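Local coordinates for protein putative NADH dehydrogenase/NAD(P)H nitroreductase (Parabacteroides distasonis, PDB 3M5K) that binds flavin mononucleotide and is probably an oxidoreductase of the nitroreductase family, with flavin held in a two-subunit assembly, at residues R72-T77 with L144-V149; C84-K89 with D139-L144. All coordinates share one frame; numbering follows the deposited sequence. Where two conformers were deposited one is given.

Overall arrangement
Both contacts draw on strand 141-150, an inner strand of the antiparallel sheet, and their centres lie about 20 Å apart. Interaction 2 sits where that strand begins, pairing it with the end of its sheet neighbour, strand 79-86. Interaction 1 lies further along, where the loop between helix 58-67 and strand 79-86 packs onto the same strand beside the flavin mononucleotide. In chain order 72-77 comes first, then 84-89, then 139-144 and 144-149, which share Leu144; interaction 2 is therefore nested inside the loop closed by interaction 1. One strand thus links a pairing at the sheet end to the loop that places Met73 beside the flavin.

Interaction 1 (R72-T77 with L144-V149); sequences RMLKET and LNVIPV
Beside the flavin mononucleotide pocket, to which the contact contributes Met73, the short 3-10 segment 72-75 and Thr77 just after it dock on strand 141-150 of the nitroreductase fold: Met73, Leu74 and Thr77 pack against Val146 and Pro148 and reach the carbonyl of Val149. The Pro148 ring is what all three loop side chains touch. Met73, a selenomethionine, crosses it at about a right angle, with CG 3.7 Å from Pro148 CG. CG of Met73 sits between its own backbone N and carbonyl carbon (chi1 84°), which directs it at the proline; this side chain in turn touches the flavin and Arg19. Leu74 supplies the second arm. Its CD2 reaches Val146 CG1 at 3.6 Å and also meets Pro148 CG at 3.9 Å, one methyl bridging two strand residues, while CD1 lies alongside the same valine methyl. Behind Leu74, Leu61, Met64 and Ala65 of helix 58-67 continue the apolar layer. Thr77 lays CG2 across Pro148 CB at 4.0 Å and turns its hydroxyl the other way: with OG1 opposite the backbone N (chi1 -180°), the oxygen comes within 2.7 Å of Val149 O. The carbonyl of Gln79 is a second possible acceptor for the hydroxyl proton, and the side-chain NE2 of Gln79 also bonds Val149 O, so a small polar cluster borders the apolar patch. The contact is therefore mostly apolar: the buried proline ring is touched by Met73, Leu74 and Thr77, and the polar threonine oxygen is supplied with carbonyl partners, which together dock the loop on the strand and set Met73 beside the cofactor.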
loop_
_atom_site.group_PDB
_atom_site.type_symbol
_atom_site.label_atom_id
_atom_site.label_comp_id
_atom_site.label_asym_id
_atom_site.label_seq_id
_atom_site.Cartn_x
_atom_site.Cartn_y
_atom_site.Cartn_z
ATOM N N ARG A 72 -20.259 -9.209 0.387
ATOM C CA ARG A 72 -21.651 -9.320 -0.080
ATOM C C ARG A 72 -22.129 -8.045 -0.786
ATOM O O ARG A 72 -23.083 -8.091 -1.579
ATOM C CB ARG A 72 -22.617 -9.663 1.078
ATOM C CG ARG A 72 -22.305 -10.903 1.861
ATOM C CD ARG A 72 -22.400 -12.174 1.064
ATOM N NE ARG A 72 -22.390 -13.317 1.976
ATOM C CZ ARG A 72 -22.002 -14.557 1.669
ATOM N NH1 ARG A 72 -21.549 -14.866 0.465
ATOM N NH2 ARG A 72 -22.038 -15.505 2.604
HETATM N N MSE A 73 -21.453 -6.930 -0.505
HETATM C CA MSE A 73 -21.751 -5.627 -1.119
HETATM C C MSE A 73 -21.539 -5.585 -2.636
HETATM O O MSE A 73 -22.032 -4.672 -3.313
HETATM C CB MSE A 73 -20.962 -4.501 -0.423
HETATM C CG MSE A 73 -19.523 -4.277 -0.903
HETATM SE SE MSE A 73 -18.381 -5.739 -0.375
HETATM C CE MSE A 73 -18.184 -5.246 1.499
ATOM N N LEU A 74 -20.834 -6.577 -3.177
ATOM C CA LEU A 74 -20.675 -6.711 -4.633
ATOM C C LEU A 74 -22.044 -6.768 -5.349
ATOM O O LEU A 74 -22.162 -6.382 -6.503
ATOM C CB LEU A 74 -19.845 -7.945 -5.002
ATOM C CG LEU A 74 -18.343 -7.780 -4.762
ATOM C CD1 LEU A 74 -17.622 -9.132 -4.865
ATOM C CD2 LEU A 74 -17.760 -6.751 -5.731
ATOM N N LYS A 75 -23.062 -7.266 -4.647
ATOM C CA LYS A 75 -24.432 -7.310 -5.200
ATOM C C LYS A 75 -25.035 -5.925 -5.354
ATOM O O LYS A 75 -25.970 -5.744 -6.144
ATOM C CB LYS A 75 -25.337 -8.161 -4.307
ATOM C CG LYS A 75 -26.055 -9.216 -5.087
ATOM C CD LYS A 75 -26.698 -10.261 -4.206
ATOM C CE LYS A 75 -26.601 -11.643 -4.856
ATOM N NZ LYS A 75 -27.285 -12.639 -3.990
ATOM N N GLU A 76 -24.492 -4.959 -4.607
ATOM C CA GLU A 76 -25.015 -3.607 -4.524
ATOM C C GLU A 76 -24.143 -2.543 -5.194
ATOM O O GLU A 76 -24.284 -1.363 -4.902
ATOM C CB GLU A 76 -25.230 -3.223 -3.052
ATOM C CG GLU A 76 -25.986 -4.277 -2.230
ATOM C CD GLU A 76 -27.351 -4.642 -2.823
ATOM O OE1 GLU A 76 -27.954 -3.803 -3.547
ATOM O OE2 GLU A 76 -27.827 -5.782 -2.566
ATOM N N THR A 77 -23.256 -2.957 -6.099
ATOM C CA THR A 77 -22.514 -2.004 -6.905
ATOM C C THR A 77 -22.559 -2.400 -8.358
ATOM O O THR A 77 -22.812 -3.554 -8.668
ATOM C CB THR A 77 -21.023 -1.908 -6.439
ATOM O OG1 THR A 77 -20.335 -0.952 -7.259
ATOM C CG2 THR A 77 -20.318 -3.288 -6.484
ATOM N N LEU A 144 -5.420 -10.473 -5.478
ATOM C CA LEU A 144 -5.118 -9.986 -4.137
ATOM C C LEU A 144 -6.425 -9.645 -3.411
ATOM O O LEU A 144 -6.598 -9.947 -2.236
ATOM C CB LEU A 144 -4.229 -8.729 -4.159
ATOM C CG LEU A 144 -3.884 -8.171 -2.754
ATOM C CD1 LEU A 144 -3.162 -9.243 -1.864
ATOM C CD2 LEU A 144 -3.007 -6.892 -2.945
ATOM N N ASN A 145 -7.305 -8.966 -4.124
ATOM C CA ASN A 145 -8.511 -8.373 -3.515
ATOM C C ASN A 145 -9.608 -8.136 -4.537
ATOM O O ASN A 145 -9.373 -8.222 -5.727
ATOM C CB ASN A 145 -8.154 -7.071 -2.758
ATOM C CG ASN A 145 -7.404 -6.060 -3.616
ATOM O OD1 ASN A 145 -7.624 -5.960 -4.827
ATOM N ND2 ASN A 145 -6.481 -5.319 -2.993
ATOM N N VAL A 146 -10.817 -7.854 -4.048
ATOM C CA VAL A 146 -11.851 -7.233 -4.849
ATOM C C VAL A 146 -12.174 -5.900 -4.219
ATOM O O VAL A 146 -12.426 -5.806 -3.005
ATOM C CB VAL A 146 -13.163 -8.118 -4.969
ATOM C CG1 VAL A 146 -14.180 -7.413 -5.923
ATOM C CG2 VAL A 146 -12.819 -9.570 -5.398
ATOM N N ILE A 147 -12.188 -4.860 -5.030
ATOM C CA ILE A 147 -12.444 -3.498 -4.533
ATOM C C ILE A 147 -13.718 -2.959 -5.208
ATOM O O ILE A 147 -13.667 -2.430 -6.306
ATOM C CB ILE A 147 -11.237 -2.511 -4.784
ATOM C CG1 ILE A 147 -9.922 -3.108 -4.202
ATOM C CG2 ILE A 147 -11.542 -1.121 -4.215
ATOM C CD1 ILE A 147 -8.675 -2.260 -4.414
ATOM N N PRO A 148 -14.862 -3.116 -4.526
ATOM C CA PRO A 148 -16.052 -2.444 -5.032
ATOM C C PRO A 148 -15.847 -0.938 -4.938
ATOM O O PRO A 148 -15.189 -0.443 -4.010
ATOM C CB PRO A 148 -17.174 -2.906 -4.107
ATOM C CG PRO A 148 -16.597 -3.971 -3.227
ATOM C CD PRO A 148 -15.104 -3.866 -3.287
ATOM N N VAL A 149 -16.384 -0.226 -5.907
ATOM C CA VAL A 149 -16.353 1.222 -5.890
ATOM C C VAL A 149 -17.756 1.733 -6.203
ATOM O O VAL A 149 -18.592 1.026 -6.782
ATOM C CB VAL A 149 -15.327 1.830 -6.882
ATOM C CG1 VAL A 149 -13.894 1.556 -6.438
ATOM C CG2 VAL A 149 -15.554 1.302 -8.291
#

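Interaction 2 (C84-K89 with D139-L144); sequences CGDTIK and DHIMPL
The carboxylate of Asp86 meets the imidazole of His140 at its edge, where an antiparallel strand pair ends, the two planes 55° apart. Asp86 OD1 and OD2 each lie 3.3 Å from His140 CD2, with Asp86 CG in the ring plane. With chi1 at -177°, Asp86 points its carboxylate away from its own amide and out towards the imidazole, while its CB rests against Ile141 CD1. OD1 also closes an Asx turn, accepting Ile88 N at 2.9 Å nearly along its C-O axis, and takes Lys89 N from above the carboxylate plane. Ile141, next to His140 in the chain, lays CG1 over one face of the ring, offset toward its rim, and Ile88 CD1, from across, leans obliquely on His140 CB. On the sheet face that carries Asp86 and Ile141, Cys84 CB meets Ile141 CG2 at 3.5 Å. Met142 points to the reverse face, where its CB meets CG2 of Thr87, just past the strand, beside Trp94 of helix 94-111. Gly85 and Met142 form the hydrogen-bonded pair, and Met142 N reaches Gly85 O at 2.8 Å in the carbonyl plane, almost straight at 174°. As the chain turns out of the strand, both Thr87 N and its OG1 grip His140 O, the amide at 2.9 Å nearly in line with the carbonyl and the hydroxyl from above its plane. An alanine in place of Asp86 is likely to leave the amides of Ile88 and Lys89 without their acceptor and free the turn to open beside His140. One carboxylate oxygen thus pins two amides and one carbonyl receives two donors, so polar bonds fasten the end of the strand pair while the carboxylate's negative charge would probably polarise the nearby imidazole edge.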
loop_
_atom_site.group_PDB
_atom_site.type_symbol
_atom_site.label_atom_id
_atom_site.label_comp_id
_atom_site.label_asym_id
_atom_site.label_seq_id
_atom_site.Cartn_x
_atom_site.Cartn_y
_atom_site.Cartn_z
ATOM N N CYS A 84 -4.627 -7.890 -9.117
ATOM C CA CYS A 84 -3.951 -9.170 -9.214
ATOM C C CYS A 84 -2.438 -9.001 -9.333
ATOM O O CYS A 84 -1.963 -7.961 -9.796
ATOM C CB CYS A 84 -4.436 -9.940 -10.445
ATOM S SG CYS A 84 -6.228 -10.219 -10.530
ATOM N N GLY A 85 -1.698 -10.034 -8.936
ATOM C CA GLY A 85 -0.274 -10.049 -9.148
ATOM C C GLY A 85 0.143 -11.181 -10.042
ATOM O O GLY A 85 -0.475 -12.272 -10.060
ATOM N N ASP A 86 1.124 -10.886 -10.883
ATOM C CA ASP A 86 1.708 -11.899 -11.733
ATOM C C ASP A 86 2.877 -12.553 -10.981
ATOM O O ASP A 86 3.950 -11.959 -10.778
ATOM C CB ASP A 86 2.133 -11.291 -13.084
ATOM C CG ASP A 86 2.687 -12.327 -14.059
ATOM O OD1 ASP A 86 3.284 -13.310 -13.613
ATOM O OD2 ASP A 86 2.555 -12.124 -15.284
ATOM N N THR A 87 2.687 -13.807 -10.616
ATOM C CA THR A 87 3.621 -14.518 -9.727
ATOM C C THR A 87 4.849 -15.014 -10.492
ATOM O O THR A 87 5.839 -15.394 -9.872
ATOM C CB THR A 87 2.940 -15.703 -9.019
ATOM O OG1 THR A 87 2.483 -16.620 -10.016
ATOM C CG2 THR A 87 1.734 -15.208 -8.172
ATOM N N ILE A 88 4.800 -15.016 -11.818
ATOM C CA ILE A 88 6.011 -15.234 -12.617
ATOM C C ILE A 88 6.915 -13.970 -12.640
ATOM O O ILE A 88 8.124 -14.092 -12.532
ATOM C CB ILE A 88 5.667 -15.655 -14.048
ATOM C CG1 ILE A 88 5.066 -17.044 -14.056
ATOM C CG2 ILE A 88 6.886 -15.657 -14.979
ATOM C CD1 ILE A 88 4.443 -17.409 -15.464
ATOM N N LYS A 89 6.326 -12.790 -12.775
ATOM C CA LYS A 89 7.077 -11.530 -12.846
ATOM C C LYS A 89 7.725 -11.216 -11.509
ATOM O O LYS A 89 8.834 -10.711 -11.468
ATOM C CB LYS A 89 6.184 -10.385 -13.280
ATOM C CG LYS A 89 5.776 -10.414 -14.779
ATOM C CD LYS A 89 4.978 -9.210 -15.139
ATOM C CE LYS A 89 4.572 -9.162 -16.616
ATOM N NZ LYS A 89 3.817 -7.885 -16.895
ATOM N N ASP A 139 -3.245 -19.381 -14.229
ATOM C CA ASP A 139 -2.624 -19.977 -13.053
ATOM C C ASP A 139 -1.534 -19.109 -12.406
ATOM O O ASP A 139 -1.314 -19.184 -11.200
ATOM C CB ASP A 139 -1.992 -21.320 -13.428
ATOM C CG ASP A 139 -3.008 -22.318 -13.920
ATOM O OD1 ASP A 139 -3.984 -22.553 -13.193
ATOM O OD2 ASP A 139 -2.815 -22.839 -15.035
ATOM N N HIS A 140 -0.836 -18.349 -13.233
ATOM C CA HIS A 140 0.252 -17.423 -12.790
ATOM C C HIS A 140 -0.239 -16.021 -12.356
ATOM O O HIS A 140 0.578 -15.139 -12.005
ATOM C CB HIS A 140 1.331 -17.317 -13.868
ATOM C CG HIS A 140 0.947 -16.467 -15.025
ATOM N ND1 HIS A 140 0.154 -16.930 -16.061
ATOM C CD2 HIS A 140 1.233 -15.183 -15.320
ATOM C CE1 HIS A 140 -0.033 -15.959 -16.933
ATOM N NE2 HIS A 140 0.611 -14.885 -16.509
ATOM N N ILE A 141 -1.548 -15.803 -12.380
ATOM C CA ILE A 141 -2.173 -14.547 -11.961
ATOM C C ILE A 141 -2.927 -14.796 -10.658
ATOM O O ILE A 141 -3.841 -15.636 -10.605
ATOM C CB ILE A 141 -3.092 -13.966 -13.066
ATOM C CG1 ILE A 141 -2.280 -13.713 -14.358
ATOM C CG2 ILE A 141 -3.831 -12.725 -12.530
ATOM C CD1 ILE A 141 -1.142 -12.661 -14.255
HETATM N N MSE A 142 -2.512 -14.114 -9.592
HETATM C CA MSE A 142 -3.124 -14.268 -8.257
HETATM C C MSE A 142 -3.965 -13.055 -7.900
HETATM O O MSE A 142 -3.454 -11.938 -7.829
HETATM C CB MSE A 142 -2.041 -14.439 -7.194
HETATM C CG MSE A 142 -2.562 -14.552 -5.765
HETATM SE SE MSE A 142 -3.809 -16.031 -5.514
HETATM C CE MSE A 142 -2.621 -17.403 -6.301
ATOM N N PRO A 143 -5.265 -13.261 -7.643
ATOM C CA PRO A 143 -6.054 -12.127 -7.162
ATOM C C PRO A 143 -5.787 -11.749 -5.693
ATOM O O PRO A 143 -5.879 -12.601 -4.791
ATOM C CB PRO A 143 -7.500 -12.596 -7.350
ATOM C CG PRO A 143 -7.400 -14.126 -7.190
ATOM C CD PRO A 143 -6.097 -14.494 -7.815
ATOM N N LEU A 144 -5.420 -10.473 -5.478
ATOM C CA LEU A 144 -5.118 -9.986 -4.137
ATOM C C LEU A 144 -6.425 -9.645 -3.411
ATOM O O LEU A 144 -6.598 -9.947 -2.236
ATOM C CB LEU A 144 -4.229 -8.729 -4.159
ATOM C CG LEU A 144 -3.884 -8.171 -2.754
ATOM C CD1 LEU A 144 -3.162 -9.243 -1.864
ATOM C CD2 LEU A 144 -3.007 -6.892 -2.945
#